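PDB 3JTX: aminotransferase from Neisseria meningitidis Z2491, which probably transfers amino groups between amino acids and 2-oxo acids, using a pyridoxal phosphate cofactor bound to a lysine as an aldimine. Local coordinates for residues S181-V193 with K219-G231. Numbering follows the deposited sequence.
Sequences SGSVLDLDGWKEV and KPLGCLQAAAQLG
Trp190, in the first turns of helix 187-200, lies against the start of the helix 223-229, and its side chain carries the centre of the contact. Its CB meets the methyl of Ala226. Trp190 CG lies 3.6 Å from Ala226 CB, which sits over the face of the five-membered ring in a CH-pi contact. CD1 touches the same methyl and also Leu221 CD2. Chi1 of -84° puts CG anti to the carbonyl carbon, and the indole then runs along the first turn of the other helix. Trp190 NE1 donates to a water oxygen 3.0 Å away, in the plane of the ring. That water donates to Leu185 O and to Leu221 O, so it ties both backbones to the indole N-H. Further out, CE2 and CZ2 lie under Cys223 CA, which makes a second CH-pi contact over the six-membered ring. The indole is sandwiched between Leu185 CD2 of its own segment on one face and Ala226 and Cys223 of 219-231 on the other.

Leu187 lies at the solvent-facing margin of the contact. Leu187 CD2 reaches Leu221 CD2 at 3.8 Å and also touches Ala226, Gln229 and Leu230. Leu230 CD1 rests on the backbone of Lys191. At the other end, Val184 CG1 and Val184 CG2 straddle Pro220 CB, each at 3.8 Å.

Asp186 is the N-cap of helix 187-200; its OD1 accepts from Gly189 N. The axes of the two helical segments cross at -83°. Trp190 and Cys223 both touch strand 203-207. The contact thus joins two helices beside the mixed, largely parallel seven-stranded sheet typical of the large domain of fold-type I PLP-dependent aminotransferases.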
loop_
_atom_site.group_PDB
_atom_site.type_symbol
_atom_site.label_atom_id
_atom_site.label_comp_id
_atom_site.label_asym_id
_atom_site.label_seq_id
_atom_site.Cartn_x
_atom_site.Cartn_y
_atom_site.Cartn_z
ATOM N N SER A 181 21.516 15.755 5.530
ATOM C CA SER A 181 22.227 16.949 6.049
ATOM C C SER A 181 21.711 17.485 7.391
ATOM O O SER A 181 22.412 18.265 8.058
ATOM C CB SER A 181 22.211 18.084 5.014
ATOM O OG SER A 181 20.951 18.743 4.977
ATOM N N GLY A 182 20.491 17.107 7.766
ATOM C CA GLY A 182 19.826 17.625 8.955
ATOM C C GLY A 182 19.254 19.030 8.784
ATOM O O GLY A 182 18.639 19.576 9.701
ATOM N N SER A 183 19.452 19.618 7.607
ATOM C CA SER A 183 19.077 20.997 7.371
ATOM C C SER A 183 17.570 21.165 7.380
ATOM O O SER A 183 16.838 20.350 6.794
ATOM C CB SER A 183 19.599 21.476 6.015
ATOM O OG SER A 183 19.160 22.825 5.775
ATOM N N VAL A 184 17.114 22.234 8.024
ATOM C CA VAL A 184 15.697 22.599 8.012
ATOM C C VAL A 184 15.536 23.814 7.092
ATOM O O VAL A 184 16.131 24.875 7.336
ATOM C CB VAL A 184 15.197 22.893 9.444
ATOM C CG1 VAL A 184 13.782 23.479 9.446
ATOM C CG2 VAL A 184 15.247 21.597 10.294
ATOM N N LEU A 185 14.757 23.660 6.025
ATOM C CA LEU A 185 14.532 24.764 5.100
ATOM C C LEU A 185 13.880 25.916 5.880
ATOM O O LEU A 185 12.919 25.710 6.631
ATOM C CB LEU A 185 13.647 24.327 3.930
ATOM C CG LEU A 185 13.597 25.293 2.746
ATOM C CD1 LEU A 185 14.986 25.457 2.110
ATOM C CD2 LEU A 185 12.564 24.862 1.725
ATOM N N ASP A 186 14.414 27.119 5.725
ATOM C CA ASP A 186 13.969 28.217 6.557
ATOM C C ASP A 186 12.983 29.127 5.817
ATOM O O ASP A 186 12.565 28.808 4.713
ATOM C CB ASP A 186 15.174 28.958 7.120
ATOM C CG ASP A 186 16.063 29.568 6.054
ATOM O OD1 ASP A 186 15.730 29.546 4.843
ATOM O OD2 ASP A 186 17.144 30.059 6.442
ATOM N N LEU A 187 12.586 30.240 6.422
ATOM C CA LEU A 187 11.626 31.111 5.750
ATOM C C LEU A 187 12.128 31.650 4.402
ATOM O O LEU A 187 11.350 31.742 3.455
ATOM C CB LEU A 187 11.182 32.258 6.655
ATOM C CG LEU A 187 10.166 31.892 7.735
ATOM C CD1 LEU A 187 10.017 33.079 8.687
ATOM C CD2 LEU A 187 8.777 31.459 7.148
ATOM N N ASP A 188 13.410 31.993 4.308
ATOM C CA ASP A 188 13.963 32.499 3.034
ATOM C C ASP A 188 13.918 31.408 1.969
ATOM O O ASP A 188 13.551 31.670 0.816
ATOM C CB ASP A 188 15.387 32.994 3.210
ATOM C CG ASP A 188 15.475 34.090 4.214
ATOM O OD1 ASP A 188 15.172 35.248 3.852
ATOM O OD2 ASP A 188 15.829 33.766 5.372
ATOM N N GLY A 189 14.260 30.195 2.377
ATOM C CA GLY A 189 14.269 29.044 1.466
ATOM C C GLY A 189 12.858 28.710 1.013
ATOM O O GLY A 189 12.623 28.468 -0.165
ATOM N N TRP A 190 11.911 28.701 1.943
ATOM C CA TRP A 190 10.503 28.490 1.577
ATOM C C TRP A 190 9.974 29.593 0.651
ATOM O O TRP A 190 9.292 29.309 -0.338
ATOM C CB TRP A 190 9.610 28.334 2.823
ATOM C CG TRP A 190 9.619 26.951 3.328
ATOM C CD1 TRP A 190 10.124 26.503 4.512
ATOM C CD2 TRP A 190 9.158 25.798 2.625
ATOM N NE1 TRP A 190 9.958 25.143 4.614
ATOM C CE2 TRP A 190 9.374 24.685 3.462
ATOM C CE3 TRP A 190 8.571 25.598 1.371
ATOM C CZ2 TRP A 190 9.026 23.396 3.082
ATOM C CZ3 TRP A 190 8.206 24.315 1.008
ATOM C CH2 TRP A 190 8.452 23.234 1.851
ATOM N N LYS A 191 10.273 30.844 0.963
ATOM C CA LYS A 191 9.878 31.934 0.086
ATOM C C LYS A 191 10.403 31.732 -1.338
ATOM O O LYS A 191 9.685 31.962 -2.306
ATOM C CB LYS A 191 10.341 33.292 0.626
ATOM C CG LYS A 191 10.041 34.420 -0.372
ATOM C CD LYS A 191 10.310 35.799 0.152
ATOM C CE LYS A 191 10.132 36.842 -0.972
ATOM N NZ LYS A 191 8.697 36.889 -1.430
ATOM N N GLU A 192 11.655 31.320 -1.467
ATOM C CA GLU A 192 12.231 31.086 -2.787
ATOM C C GLU A 192 11.465 30.029 -3.590
ATOM O O GLU A 192 11.139 30.257 -4.763
ATOM C CB GLU A 192 13.701 30.694 -2.675
ATOM C CG GLU A 192 14.421 30.688 -4.010
ATOM C CD GLU A 192 15.933 30.515 -3.900
ATOM O OE1 GLU A 192 16.446 30.145 -2.817
ATOM O OE2 GLU A 192 16.604 30.729 -4.934
ATOM N N VAL A 193 11.176 28.887 -2.967
ATOM C CA VAL A 193 10.492 27.829 -3.694
ATOM C C VAL A 193 9.034 28.217 -3.975
ATOM O O VAL A 193 8.505 27.880 -5.038
ATOM C CB VAL A 193 10.641 26.437 -3.024
ATOM C CG1 VAL A 193 9.841 26.329 -1.727
ATOM C CG2 VAL A 193 10.253 25.332 -4.029
ATOM N N LYS A 219 12.131 23.964 17.403
ATOM C CA LYS A 219 11.238 23.147 16.585
ATOM C C LYS A 219 11.378 23.495 15.104
ATOM O O LYS A 219 11.325 24.668 14.750
ATOM C CB LYS A 219 9.781 23.347 17.029
ATOM C CG LYS A 219 9.540 23.122 18.501
ATOM C CD LYS A 219 8.093 22.856 18.854
ATOM C CE LYS A 219 7.167 23.978 18.470
ATOM N NZ LYS A 219 5.887 23.919 19.251
ATOM N N PRO A 220 11.579 22.484 14.233
ATOM C CA PRO A 220 11.684 22.804 12.812
ATOM C C PRO A 220 10.407 23.400 12.224
ATOM O O PRO A 220 9.299 22.906 12.471
ATOM C CB PRO A 220 11.950 21.443 12.151
ATOM C CG PRO A 220 12.552 20.595 13.234
ATOM C CD PRO A 220 12.045 21.118 14.544
ATOM N N LEU A 221 10.594 24.453 11.442
ATOM C CA LEU A 221 9.562 25.015 10.600
ATOM C C LEU A 221 9.072 23.952 9.610
ATOM O O LEU A 221 9.875 23.186 9.045
ATOM C CB LEU A 221 10.145 26.219 9.846
ATOM C CG LEU A 221 9.311 26.996 8.817
ATOM C CD1 LEU A 221 8.089 27.692 9.452
ATOM C CD2 LEU A 221 10.213 28.038 8.102
ATOM N N GLY A 222 7.755 23.892 9.419
ATOM C CA GLY A 222 7.145 22.999 8.441
ATOM C C GLY A 222 6.585 23.792 7.259
ATOM O O GLY A 222 6.411 25.015 7.332
ATOM N N CYS A 223 6.346 23.086 6.163
ATOM C CA CYS A 223 5.853 23.694 4.919
ATOM C C CYS A 223 4.552 24.471 5.136
ATOM O O CYS A 223 4.421 25.623 4.728
ATOM C CB CYS A 223 5.645 22.605 3.862
ATOM S SG CYS A 223 4.875 23.159 2.306
ATOM N N LEU A 224 3.579 23.836 5.787
ATOM C CA LEU A 224 2.262 24.488 5.974
ATOM C C LEU A 224 2.358 25.710 6.889
ATOM O O LEU A 224 1.731 26.730 6.638
ATOM C CB LEU A 224 1.206 23.488 6.480
ATOM C CG LEU A 224 0.897 22.288 5.572
ATOM C CD1 LEU A 224 -0.323 21.496 6.072
ATOM C CD2 LEU A 224 0.685 22.736 4.110
ATOM N N GLN A 225 3.201 25.621 7.909
ATOM C CA GLN A 225 3.464 26.751 8.792
ATOM C C GLN A 225 4.182 27.894 8.055
ATOM O O GLN A 225 3.898 29.056 8.289
ATOM C CB GLN A 225 4.317 26.280 9.984
ATOM C CG GLN A 225 4.727 27.388 10.953
ATOM C CD GLN A 225 5.460 26.849 12.165
ATOM O OE1 GLN A 225 6.313 25.971 12.042
ATOM N NE2 GLN A 225 5.115 27.369 13.352
ATOM N N ALA A 226 5.118 27.552 7.171
ATOM C CA ALA A 226 5.836 28.560 6.374
ATOM C C ALA A 226 4.859 29.332 5.465
ATOM O O ALA A 226 4.933 30.562 5.369
ATOM C CB ALA A 226 6.926 27.913 5.541
ATOM N N ALA A 227 3.933 28.605 4.839
ATOM C CA ALA A 227 2.899 29.223 4.013
ATOM C C ALA A 227 2.075 30.203 4.825
ATOM O O ALA A 227 1.875 31.355 4.415
ATOM C CB ALA A 227 1.992 28.164 3.397
ATOM N N ALA A 228 1.595 29.738 5.977
ATOM C CA ALA A 228 0.828 30.594 6.899
ATOM C C ALA A 228 1.611 31.855 7.266
ATOM O O ALA A 228 1.090 32.967 7.166
ATOM C CB ALA A 228 0.449 29.800 8.163
ATOM N N GLN A 229 2.865 31.679 7.675
ATOM C CA GLN A 229 3.705 32.796 8.095
ATOM C C GLN A 229 3.978 33.801 6.980
ATOM O O GLN A 229 4.129 34.993 7.250
ATOM C CB GLN A 229 5.005 32.299 8.737
ATOM C CG GLN A 229 4.772 31.710 10.163
ATOM C CD GLN A 229 6.051 31.145 10.818
ATOM O OE1 GLN A 229 7.163 31.430 10.388
ATOM N NE2 GLN A 229 5.875 30.336 11.856
ATOM N N LEU A 230 4.004 33.327 5.738
ATOM C CA LEU A 230 4.226 34.180 4.580
ATOM C C LEU A 230 2.916 34.626 3.905
ATOM O O LEU A 230 2.952 35.249 2.865
ATOM C CB LEU A 230 5.127 33.438 3.583
ATOM C CG LEU A 230 6.566 33.173 4.040
ATOM C CD1 LEU A 230 7.273 32.223 3.062
ATOM C CD2 LEU A 230 7.341 34.466 4.195
ATOM N N GLY A 231 1.764 34.311 4.490
ATOM C CA GLY A 231 0.477 34.820 4.000
ATOM C C GLY A 231 -0.040 34.111 2.760
ATOM O O GLY A 231 -0.814 34.674 1.994
HETATM O O HOH W 1 11.284 23.553 6.735
#